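PDB 4M85: N-acetyltransferase from Staphylococcus aureus subsp. aureus, which probably transfers an acetyl group from acetyl-coenzyme A to an amine of its substrate, as a GNAT-fold acetyltransferase. Local coordinates for residues Y57-V62 with L82-A87; D111-I116 with Y180-V185; I130-L135 with L159-K164. One frame throughout, in Å; residues are numbered along the deposited sequence.

Interaction 1: residues Y57-V62 with L82-A87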
loop_
_atom_site.group_PDB
_atom_site.type_symbol
_atom_site.label_atom_id
_atom_site.label_comp_id
_atom_site.label_asym_id
_atom_site.label_seq_id
_atom_site.Cartn_x
_atom_site.Cartn_y
_atom_site.Cartn_z
ATOM N N TYR A 57 4.459 4.967 8.285
ATOM C CA TYR A 57 3.241 5.747 8.565
ATOM C C TYR A 57 3.286 7.118 7.914
ATOM O O TYR A 57 2.235 7.716 7.654
ATOM C CB TYR A 57 2.951 5.865 10.085
ATOM C CG TYR A 57 3.856 6.807 10.837
ATOM C CD1 TYR A 57 5.036 6.357 11.395
ATOM C CD2 TYR A 57 3.522 8.147 11.002
ATOM C CE1 TYR A 57 5.872 7.203 12.081
ATOM C CE2 TYR A 57 4.359 9.015 11.676
ATOM C CZ TYR A 57 5.536 8.537 12.214
ATOM O OH TYR A 57 6.390 9.375 12.881
ATOM N N GLN A 58 4.499 7.604 7.620
ATOM C CA GLN A 58 4.678 8.870 6.934
ATOM C C GLN A 58 4.305 8.758 5.462
ATOM O O GLN A 58 4.288 9.756 4.789
ATOM C CB GLN A 58 6.140 9.343 6.993
ATOM C CG GLN A 58 6.623 9.704 8.377
ATOM C CD GLN A 58 8.014 10.319 8.348
ATOM O OE1 GLN A 58 8.921 9.809 7.686
ATOM N NE2 GLN A 58 8.190 11.415 9.084
ATOM N N HIS A 59 4.053 7.549 4.957
ATOM C CA HIS A 59 3.663 7.381 3.576
ATOM C C HIS A 59 2.171 7.105 3.468
ATOM O O HIS A 59 1.697 6.780 2.382
ATOM C CB HIS A 59 4.408 6.202 2.923
ATOM C CG HIS A 59 5.891 6.371 2.878
ATOM N ND1 HIS A 59 6.750 5.319 2.652
ATOM C CD2 HIS A 59 6.665 7.463 3.075
ATOM C CE1 HIS A 59 7.989 5.770 2.660
ATOM N NE2 HIS A 59 7.967 7.059 2.937
ATOM N N ILE A 60 1.440 7.205 4.587
ATOM C CA ILE A 60 0.079 6.682 4.654
ATOM C C ILE A 60 -0.923 7.741 5.096
ATOM O O ILE A 60 -0.690 8.451 6.079
ATOM C CB ILE A 60 0.003 5.451 5.586
ATOM C CG1 ILE A 60 0.982 4.359 5.092
ATOM C CG2 ILE A 60 -1.448 4.937 5.675
ATOM C CD1 ILE A 60 1.033 3.087 5.923
ATOM N N LEU A 61 -2.034 7.833 4.341
ATOM C CA LEU A 61 -3.256 8.508 4.792
ATOM C C LEU A 61 -4.300 7.457 5.168
ATOM O O LEU A 61 -4.450 6.443 4.489
ATOM C CB LEU A 61 -3.861 9.443 3.731
ATOM C CG LEU A 61 -2.975 10.520 3.123
ATOM C CD1 LEU A 61 -3.803 11.251 2.096
ATOM C CD2 LEU A 61 -2.464 11.505 4.168
ATOM N N VAL A 62 -5.018 7.703 6.257
ATOM C CA VAL A 62 -6.051 6.793 6.702
ATOM C C VAL A 62 -7.392 7.500 6.641
ATOM O O VAL A 62 -7.457 8.740 6.771
ATOM C CB VAL A 62 -5.807 6.240 8.132
ATOM C CG1 VAL A 62 -4.461 5.523 8.200
ATOM C CG2 VAL A 62 -5.825 7.342 9.178
ATOM N N LEU A 82 13.270 1.282 -3.959
ATOM C CA LEU A 82 14.140 0.195 -3.515
ATOM C C LEU A 82 14.874 0.557 -2.207
ATOM O O LEU A 82 15.195 -0.324 -1.432
ATOM C CB LEU A 82 15.115 -0.207 -4.630
ATOM C CG LEU A 82 14.497 -0.837 -5.888
ATOM C CD1 LEU A 82 15.592 -1.465 -6.743
ATOM C CD2 LEU A 82 13.455 -1.885 -5.546
ATOM N N LYS A 83 15.092 1.846 -1.936
ATOM C CA LYS A 83 15.663 2.255 -0.654
ATOM C C LYS A 83 14.681 2.031 0.494
ATOM O O LYS A 83 15.060 1.572 1.588
ATOM C CB LYS A 83 16.079 3.711 -0.683
ATOM C CG LYS A 83 16.753 4.151 0.603
ATOM C CD LYS A 83 17.056 5.637 0.592
ATOM C CE LYS A 83 16.047 6.429 1.401
ATOM N NZ LYS A 83 15.847 7.801 0.862
ATOM N N TYR A 84 13.411 2.351 0.254
ATOM C CA TYR A 84 12.361 2.021 1.229
ATOM C C TYR A 84 12.284 0.506 1.508
ATOM O O TYR A 84 12.209 0.071 2.673
ATOM C CB TYR A 84 11.005 2.574 0.761
ATOM C CG TYR A 84 10.979 4.085 0.601
ATOM C CD1 TYR A 84 11.637 4.908 1.499
ATOM C CD2 TYR A 84 10.299 4.682 -0.459
ATOM C CE1 TYR A 84 11.610 6.281 1.364
ATOM C CE2 TYR A 84 10.270 6.058 -0.608
ATOM C CZ TYR A 84 10.925 6.848 0.304
ATOM O OH TYR A 84 10.919 8.230 0.159
ATOM N N GLU A 85 12.294 -0.280 0.440
ATOM C CA GLU A 85 12.223 -1.746 0.535
ATOM C C GLU A 85 13.368 -2.343 1.360
ATOM O O GLU A 85 13.173 -3.241 2.148
ATOM C CB GLU A 85 12.238 -2.356 -0.878
ATOM C CG GLU A 85 12.303 -3.884 -0.933
ATOM C CD GLU A 85 11.099 -4.548 -0.292
ATOM O OE1 GLU A 85 10.112 -3.839 -0.035
ATOM O OE2 GLU A 85 11.151 -5.775 -0.049
ATOM N N LYS A 86 14.580 -1.840 1.138
ATOM C CA LYS A 86 15.764 -2.327 1.862
ATOM C C LYS A 86 15.651 -2.065 3.358
ATOM O O LYS A 86 16.191 -2.820 4.171
ATOM C CB LYS A 86 17.025 -1.687 1.283
ATOM C CG LYS A 86 18.322 -2.304 1.751
ATOM C CD LYS A 86 19.469 -1.784 0.898
ATOM C CE LYS A 86 20.843 -2.200 1.422
ATOM N NZ LYS A 86 20.917 -3.666 1.666
ATOM N N ALA A 87 14.910 -1.033 3.746
ATOM C CA ALA A 87 14.771 -0.693 5.161
ATOM C C ALA A 87 14.105 -1.795 6.001
ATOM O O ALA A 87 14.245 -1.798 7.223
ATOM C CB ALA A 87 14.029 0.635 5.336
#
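H59 ND1 is hydrogen-bonded to the backbone O of R54, which helps set the rotation of the imidazole that meets Y84. CE1, the ring carbon next to ND1, makes the contact, with NE2 beside it. The H59 edge points into the face of Y84 in an edge-to-face aromatic pair. The ring centroids of H59 and Y84 are 4.7 Å apart and the planes stand at 60°. H59 CE1 lies 3.7 Å above the plane of the Y84 ring, over its centre. It is therefore almost equally far from all six ring carbons; Y84 CE1 is 3.9 Å from H59 CE1. H59 NE2 is nearest Y84 CZ and Y84 CE1. In both residues CG is anti to the carbonyl carbon, with chi1 -62° in H59 and -61° in Y84. The side chains point at each other and span the 10.5 Å between the CA atoms of H59 and Y84. No hydrogen bond crosses the contact. Y76, on strand 68-77, meets both rings and makes a three-ring cluster. H59 ends a 3-10 turn that leads into strand 60-65, and Y84 lies on helix 81-86, so the rings join this short helix to the sheet at the protein surface.

Interaction 2: residues D111-I116 with Y180-V185; sequences DDEYYI and YHHLIV
A histidine-carboxylate hydrogen bond, part of a buried polar network on the sheet, joins H182 to E113. H182 NE2 donates to E113 OE2 at 2.8 Å, and the bond is straight, with an N-H...O angle of 179°. E113 OE2 lies in the plane of the H182 ring. It receives the bond on its syn side, somewhat out of the carboxylate plane. Carboxylate and ring are nearly coplanar, with 19° between their planes, and the two side chains come from opposite directions. E113 reaches across with an extended chain beyond CG. H182 has CG anti to the backbone N (chi1 -168°), which carries the ring over toward the glutamate.

In this GNAT sheet, strand 147-152 runs between strands 114-121 and 178-184. The hydrogen bond therefore bridges over a middle strand, and that strand supplies further partners. S148 OG bonds to E113 OE1, which also takes the backbone N of K110. N150 OD1 bonds to H182 ND1. Both ring nitrogens of H182 are thus engaged, and its rotation is fixed. Both carboxylate oxygens of E113 are held as well. I184 adds an apolar flank: its CG2 lies 3.7 Å from E113 OE2, with the two side chains at about a right angle. Nearby, Y115 OH is hydrogen-bonded to N150 ND2 and to E108 OE1.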
loop_
_atom_site.group_PDB
_atom_site.type_symbol
_atom_site.label_atom_id
_atom_site.label_comp_id
_atom_site.label_asym_id
_atom_site.label_seq_id
_atom_site.Cartn_x
_atom_site.Cartn_y
_atom_site.Cartn_z
ATOM N N ASP A 111 11.041 6.011 -11.811
ATOM C CA ASP A 111 11.745 7.022 -11.044
ATOM C C ASP A 111 11.122 8.404 -11.120
ATOM O O ASP A 111 11.334 9.213 -10.216
ATOM C CB ASP A 111 13.208 7.092 -11.489
ATOM C CG ASP A 111 13.937 5.761 -11.329
ATOM O OD1 ASP A 111 13.615 4.989 -10.404
ATOM O OD2 ASP A 111 14.834 5.484 -12.137
ATOM N N ASP A 112 10.353 8.694 -12.166
ATOM C CA ASP A 112 9.693 10.012 -12.265
ATOM C C ASP A 112 8.270 10.035 -11.713
ATOM O O ASP A 112 7.510 10.969 -12.017
ATOM C CB ASP A 112 9.683 10.521 -13.717
ATOM C CG ASP A 112 8.844 9.653 -14.650
ATOM O OD1 ASP A 112 8.764 8.422 -14.443
ATOM O OD2 ASP A 112 8.294 10.209 -15.627
ATOM N N GLU A 113 7.924 9.045 -10.887
ATOM C CA GLU A 113 6.558 8.876 -10.361
ATOM C C GLU A 113 6.473 8.960 -8.848
ATOM O O GLU A 113 7.375 8.530 -8.141
ATOM C CB GLU A 113 5.975 7.500 -10.770
ATOM C CG GLU A 113 5.858 7.263 -12.268
ATOM C CD GLU A 113 5.538 5.844 -12.660
ATOM O OE1 GLU A 113 5.588 4.900 -11.824
ATOM O OE2 GLU A 113 5.256 5.667 -13.858
ATOM N N TYR A 114 5.363 9.515 -8.359
ATOM C CA TYR A 114 4.956 9.322 -6.983
ATOM C C TYR A 114 3.978 8.137 -6.965
ATOM O O TYR A 114 2.801 8.264 -7.359
ATOM C CB TYR A 114 4.369 10.602 -6.412
ATOM C CG TYR A 114 4.693 10.765 -4.966
ATOM C CD1 TYR A 114 5.815 11.483 -4.551
ATOM C CD2 TYR A 114 3.887 10.157 -3.987
ATOM C CE1 TYR A 114 6.121 11.600 -3.195
ATOM C CE2 TYR A 114 4.168 10.280 -2.633
ATOM C CZ TYR A 114 5.277 10.999 -2.237
ATOM O OH TYR A 114 5.519 11.083 -0.883
ATOM N N TYR A 115 4.508 6.983 -6.553
ATOM C CA TYR A 115 3.833 5.684 -6.670
ATOM C C TYR A 115 2.859 5.444 -5.542
ATOM O O TYR A 115 3.210 5.538 -4.365
ATOM C CB TYR A 115 4.862 4.530 -6.678
ATOM C CG TYR A 115 4.286 3.132 -6.790
ATOM C CD1 TYR A 115 3.427 2.786 -7.839
ATOM C CD2 TYR A 115 4.639 2.129 -5.877
ATOM C CE1 TYR A 115 2.928 1.503 -7.967
ATOM C CE2 TYR A 115 4.149 0.851 -6.002
ATOM C CZ TYR A 115 3.286 0.557 -7.039
ATOM O OH TYR A 115 2.792 -0.686 -7.169
ATOM N N ILE A 116 1.632 5.101 -5.918
ATOM C CA ILE A 116 0.616 4.707 -4.979
ATOM C C ILE A 116 0.625 3.180 -4.986
ATOM O O ILE A 116 0.125 2.552 -5.909
ATOM C CB ILE A 116 -0.762 5.225 -5.402
ATOM C CG1 ILE A 116 -0.751 6.758 -5.515
ATOM C CG2 ILE A 116 -1.795 4.810 -4.377
ATOM C CD1 ILE A 116 -1.944 7.342 -6.222
ATOM N N TYR A 180 -0.576 -6.608 -14.133
ATOM C CA TYR A 180 -1.164 -5.355 -13.692
ATOM C C TYR A 180 -1.114 -4.287 -14.792
ATOM O O TYR A 180 -0.141 -4.193 -15.542
ATOM C CB TYR A 180 -0.396 -4.819 -12.485
ATOM C CG TYR A 180 -0.456 -5.707 -11.265
ATOM C CD1 TYR A 180 0.394 -6.790 -11.128
ATOM C CD2 TYR A 180 -1.368 -5.460 -10.252
ATOM C CE1 TYR A 180 0.341 -7.589 -10.007
ATOM C CE2 TYR A 180 -1.430 -6.250 -9.135
ATOM C CZ TYR A 180 -0.580 -7.319 -9.022
ATOM O OH TYR A 180 -0.646 -8.132 -7.913
ATOM N N HIS A 181 -2.127 -3.436 -14.828
ATOM C CA HIS A 181 -2.098 -2.236 -15.670
ATOM C C HIS A 181 -1.313 -1.156 -14.947
ATOM O O HIS A 181 -1.705 -0.741 -13.854
ATOM C CB HIS A 181 -3.509 -1.706 -15.898
ATOM C CG HIS A 181 -4.395 -2.621 -16.683
ATOM N ND1 HIS A 181 -4.188 -2.895 -18.019
ATOM C CD2 HIS A 181 -5.557 -3.235 -16.350
ATOM C CE1 HIS A 181 -5.156 -3.681 -18.458
ATOM N NE2 HIS A 181 -6.002 -3.898 -17.467
ATOM N N HIS A 182 -0.225 -0.685 -15.549
ATOM C CA HIS A 182 0.490 0.467 -15.009
ATOM C C HIS A 182 -0.238 1.718 -15.487
ATOM O O HIS A 182 -0.421 1.914 -16.694
ATOM C CB HIS A 182 1.953 0.464 -15.448
ATOM C CG HIS A 182 2.800 1.442 -14.700
ATOM N ND1 HIS A 182 3.239 1.214 -13.411
ATOM C CD2 HIS A 182 3.248 2.671 -15.038
ATOM C CE1 HIS A 182 3.945 2.249 -13.002
ATOM N NE2 HIS A 182 3.965 3.146 -13.969
ATOM N N LEU A 183 -0.672 2.541 -14.545
ATOM C CA LEU A 183 -1.481 3.734 -14.811
ATOM C C LEU A 183 -0.808 4.985 -14.254
ATOM O O LEU A 183 -0.178 4.934 -13.205
ATOM C CB LEU A 183 -2.853 3.589 -14.148
ATOM C CG LEU A 183 -3.671 2.349 -14.525
ATOM C CD1 LEU A 183 -5.010 2.307 -13.811
ATOM C CD2 LEU A 183 -3.888 2.333 -16.018
ATOM N N ILE A 184 -0.962 6.110 -14.953
ATOM C CA ILE A 184 -0.415 7.394 -14.506
ATOM C C ILE A 184 -1.401 8.546 -14.630
ATOM O O ILE A 184 -2.275 8.538 -15.512
ATOM C CB ILE A 184 0.838 7.763 -15.299
ATOM C CG1 ILE A 184 0.539 7.725 -16.810
ATOM C CG2 ILE A 184 1.953 6.791 -14.964
ATOM C CD1 ILE A 184 1.296 8.758 -17.616
ATOM N N VAL A 185 -1.223 9.562 -13.785
ATOM C CA VAL A 185 -1.985 10.803 -13.895
ATOM C C VAL A 185 -1.085 12.016 -13.647
ATOM O O VAL A 185 -0.150 11.930 -12.845
ATOM C CB VAL A 185 -3.198 10.818 -12.954
ATOM C CG1 VAL A 185 -2.776 10.656 -11.515
ATOM C CG2 VAL A 185 -3.990 12.114 -13.113
#

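Interaction 3: residues I130-L135 with L159-K164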
loop_
_atom_site.group_PDB
_atom_site.type_symbol
_atom_site.label_atom_id
_atom_site.label_comp_id
_atom_site.label_asym_id
_atom_site.label_seq_id
_atom_site.Cartn_x
_atom_site.Cartn_y
_atom_site.Cartn_z
ATOM N N ILE A 130 -14.754 4.905 0.222
ATOM C CA ILE A 130 -13.570 5.201 1.014
ATOM C C ILE A 130 -12.303 5.229 0.163
ATOM O O ILE A 130 -11.495 6.134 0.330
ATOM C CB ILE A 130 -13.437 4.240 2.238
ATOM C CG1 ILE A 130 -14.367 4.700 3.350
ATOM C CG2 ILE A 130 -12.019 4.220 2.761
ATOM C CD1 ILE A 130 -14.739 3.622 4.328
ATOM N N ALA A 131 -12.140 4.271 -0.747
ATOM C CA ALA A 131 -10.957 4.222 -1.627
ATOM C C ALA A 131 -10.894 5.412 -2.588
ATOM O O ALA A 131 -9.824 5.989 -2.833
ATOM C CB ALA A 131 -10.934 2.917 -2.414
ATOM N N THR A 132 -12.054 5.758 -3.150
ATOM C CA THR A 132 -12.190 6.898 -4.020
ATOM C C THR A 132 -11.860 8.173 -3.281
ATOM O O THR A 132 -11.146 9.027 -3.813
ATOM C CB THR A 132 -13.626 7.003 -4.588
ATOM O OG1 THR A 132 -13.910 5.808 -5.341
ATOM C CG2 THR A 132 -13.773 8.203 -5.470
ATOM N N LYS A 133 -12.384 8.307 -2.070
ATOM C CA LYS A 133 -12.138 9.492 -1.260
ATOM C C LYS A 133 -10.661 9.617 -0.881
ATOM O O LYS A 133 -10.100 10.721 -0.859
ATOM C CB LYS A 133 -12.988 9.466 0.011
ATOM C CG LYS A 133 -14.481 9.737 -0.205
ATOM C CD LYS A 133 -15.223 9.682 1.135
ATOM C CE LYS A 133 -16.680 9.260 1.003
ATOM N NZ LYS A 133 -17.412 10.127 0.036
ATOM N N LEU A 134 -10.036 8.498 -0.544
ATOM C CA LEU A 134 -8.622 8.528 -0.150
ATOM C C LEU A 134 -7.756 8.876 -1.339
ATOM O O LEU A 134 -6.827 9.672 -1.237
ATOM C CB LEU A 134 -8.178 7.187 0.436
ATOM C CG LEU A 134 -8.546 6.933 1.878
ATOM C CD1 LEU A 134 -8.229 5.498 2.199
ATOM C CD2 LEU A 134 -7.785 7.884 2.789
ATOM N N LEU A 135 -8.085 8.294 -2.471
ATOM C CA LEU A 135 -7.346 8.555 -3.699
ATOM C C LEU A 135 -7.473 10.028 -4.142
ATOM O O LEU A 135 -6.480 10.693 -4.442
ATOM C CB LEU A 135 -7.834 7.607 -4.789
ATOM C CG LEU A 135 -7.173 7.673 -6.171
ATOM C CD1 LEU A 135 -5.673 7.565 -5.990
ATOM C CD2 LEU A 135 -7.675 6.578 -7.096
ATOM N N LEU A 159 -10.243 -0.419 -12.308
ATOM C CA LEU A 159 -9.761 0.272 -13.498
ATOM C C LEU A 159 -10.706 1.419 -13.893
ATOM O O LEU A 159 -10.232 2.499 -14.238
ATOM C CB LEU A 159 -9.542 -0.701 -14.656
ATOM C CG LEU A 159 -9.113 -0.138 -16.009
ATOM C CD1 LEU A 159 -7.735 0.546 -15.934
ATOM C CD2 LEU A 159 -9.143 -1.242 -17.075
ATOM N N LYS A 160 -12.022 1.196 -13.822
ATOM C CA LYS A 160 -12.986 2.243 -14.145
ATOM C C LYS A 160 -12.864 3.384 -13.161
ATOM O O LYS A 160 -12.823 4.531 -13.549
ATOM C CB LYS A 160 -14.415 1.734 -14.048
ATOM C CG LYS A 160 -14.791 0.665 -15.036
ATOM C CD LYS A 160 -16.192 0.179 -14.727
ATOM C CE LYS A 160 -16.712 -0.713 -15.827
ATOM N NZ LYS A 160 -18.014 -1.313 -15.428
ATOM N N LEU A 161 -12.840 3.055 -11.871
ATOM C CA LEU A 161 -12.604 4.053 -10.819
ATOM C C LEU A 161 -11.353 4.881 -11.112
ATOM O O LEU A 161 -11.395 6.122 -11.059
ATOM C CB LEU A 161 -12.533 3.394 -9.424
ATOM C CG LEU A 161 -12.036 4.208 -8.206
ATOM C CD1 LEU A 161 -12.732 5.567 -8.078
ATOM C CD2 LEU A 161 -12.202 3.412 -6.924
ATOM N N TYR A 162 -10.258 4.223 -11.488
ATOM C CA TYR A 162 -9.015 4.961 -11.754
ATOM C C TYR A 162 -9.100 5.859 -12.980
ATOM O O TYR A 162 -8.669 7.037 -12.925
ATOM C CB TYR A 162 -7.807 4.027 -11.850
ATOM C CG TYR A 162 -7.618 3.177 -10.614
ATOM C CD1 TYR A 162 -7.879 3.689 -9.362
ATOM C CD2 TYR A 162 -7.177 1.858 -10.708
ATOM C CE1 TYR A 162 -7.737 2.926 -8.229
ATOM C CE2 TYR A 162 -7.025 1.070 -9.572
ATOM C CZ TYR A 162 -7.309 1.617 -8.337
ATOM O OH TYR A 162 -7.171 0.887 -7.191
ATOM N N LYS A 163 -9.645 5.325 -14.074
ATOM C CA LYS A 163 -9.852 6.128 -15.291
ATOM C C LYS A 163 -10.807 7.288 -15.056
ATOM O O LYS A 163 -10.651 8.328 -15.671
ATOM C CB LYS A 163 -10.340 5.285 -16.473
ATOM C CG LYS A 163 -9.297 4.363 -17.098
ATOM C CD LYS A 163 -8.202 5.166 -17.768
ATOM C CE LYS A 163 -7.121 4.300 -18.375
ATOM N NZ LYS A 163 -7.425 3.933 -19.765
ATOM N N LYS A 164 -11.771 7.118 -14.159
ATOM C CA LYS A 164 -12.740 8.179 -13.869
ATOM C C LYS A 164 -12.081 9.377 -13.177
ATOM O O LYS A 164 -12.452 10.513 -13.457
ATOM C CB LYS A 164 -13.889 7.648 -13.025
ATOM C CG LYS A 164 -15.130 8.531 -13.046
ATOM C CD LYS A 164 -16.254 7.981 -12.176
ATOM C CE LYS A 164 -17.353 9.035 -11.960
ATOM N NZ LYS A 164 -18.630 8.402 -11.499
#
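L135 and Y162 meet at about a right angle where helix 130-140 lies beside helix 156-164. L135 stretches out with chi1 near 180° and directs its isobutyl group toward the other helix. L135 CD2 touches the ring edge of Y162 at CD1, 3.7 Å away, and stays near the ring plane. The ring of Y162 lies on the sheet side of the helices, against I119, L149 and C151. L135 reaches I116 there, so the pair helps seat both helices on the sheet.

The second pair is L161 with T132. In L161, chi1 of 169° sends CG away from the backbone N and toward the other helix, and chi2 of 50° sets the methyls there. T132 carries OG1 beside its own backbone N and turns it toward them. L161 CD1 is modelled 3.0 Å from T132 OG1, and L161 CD2 is 3.3 Å from the same oxygen. Both are short for carbon and oxygen, so the exact fit here is doubtful. L161 CD1 lies 3.9 Å from T132 CG2, a normal distance.

Between these segments the contact is van der Waals only, with no directional bond to fix the register; both helices also rest on the sheet.

In the fold
All three contacts lie on or against the GNAT sheet: interactions 1 and 2 include parts of its strands, and interaction 3 joins two helices packed on it. Interaction 1 closes along the chain before interaction 2 opens; interaction 3 is nested inside the loop that interaction 2 closes. The centres of interactions 1 and 3 are about 21 Å apart, on opposite sides of the chain's centre. Interactions 2 and 3 pack through I116 on L135 and L183 on Y162. H182, next to L183, points to the other face from helices 130-140 and 156-164. In GNAT enzymes the loop before the helix equivalent to 130-140 usually binds the pyrophosphate of acetyl-coenzyme A.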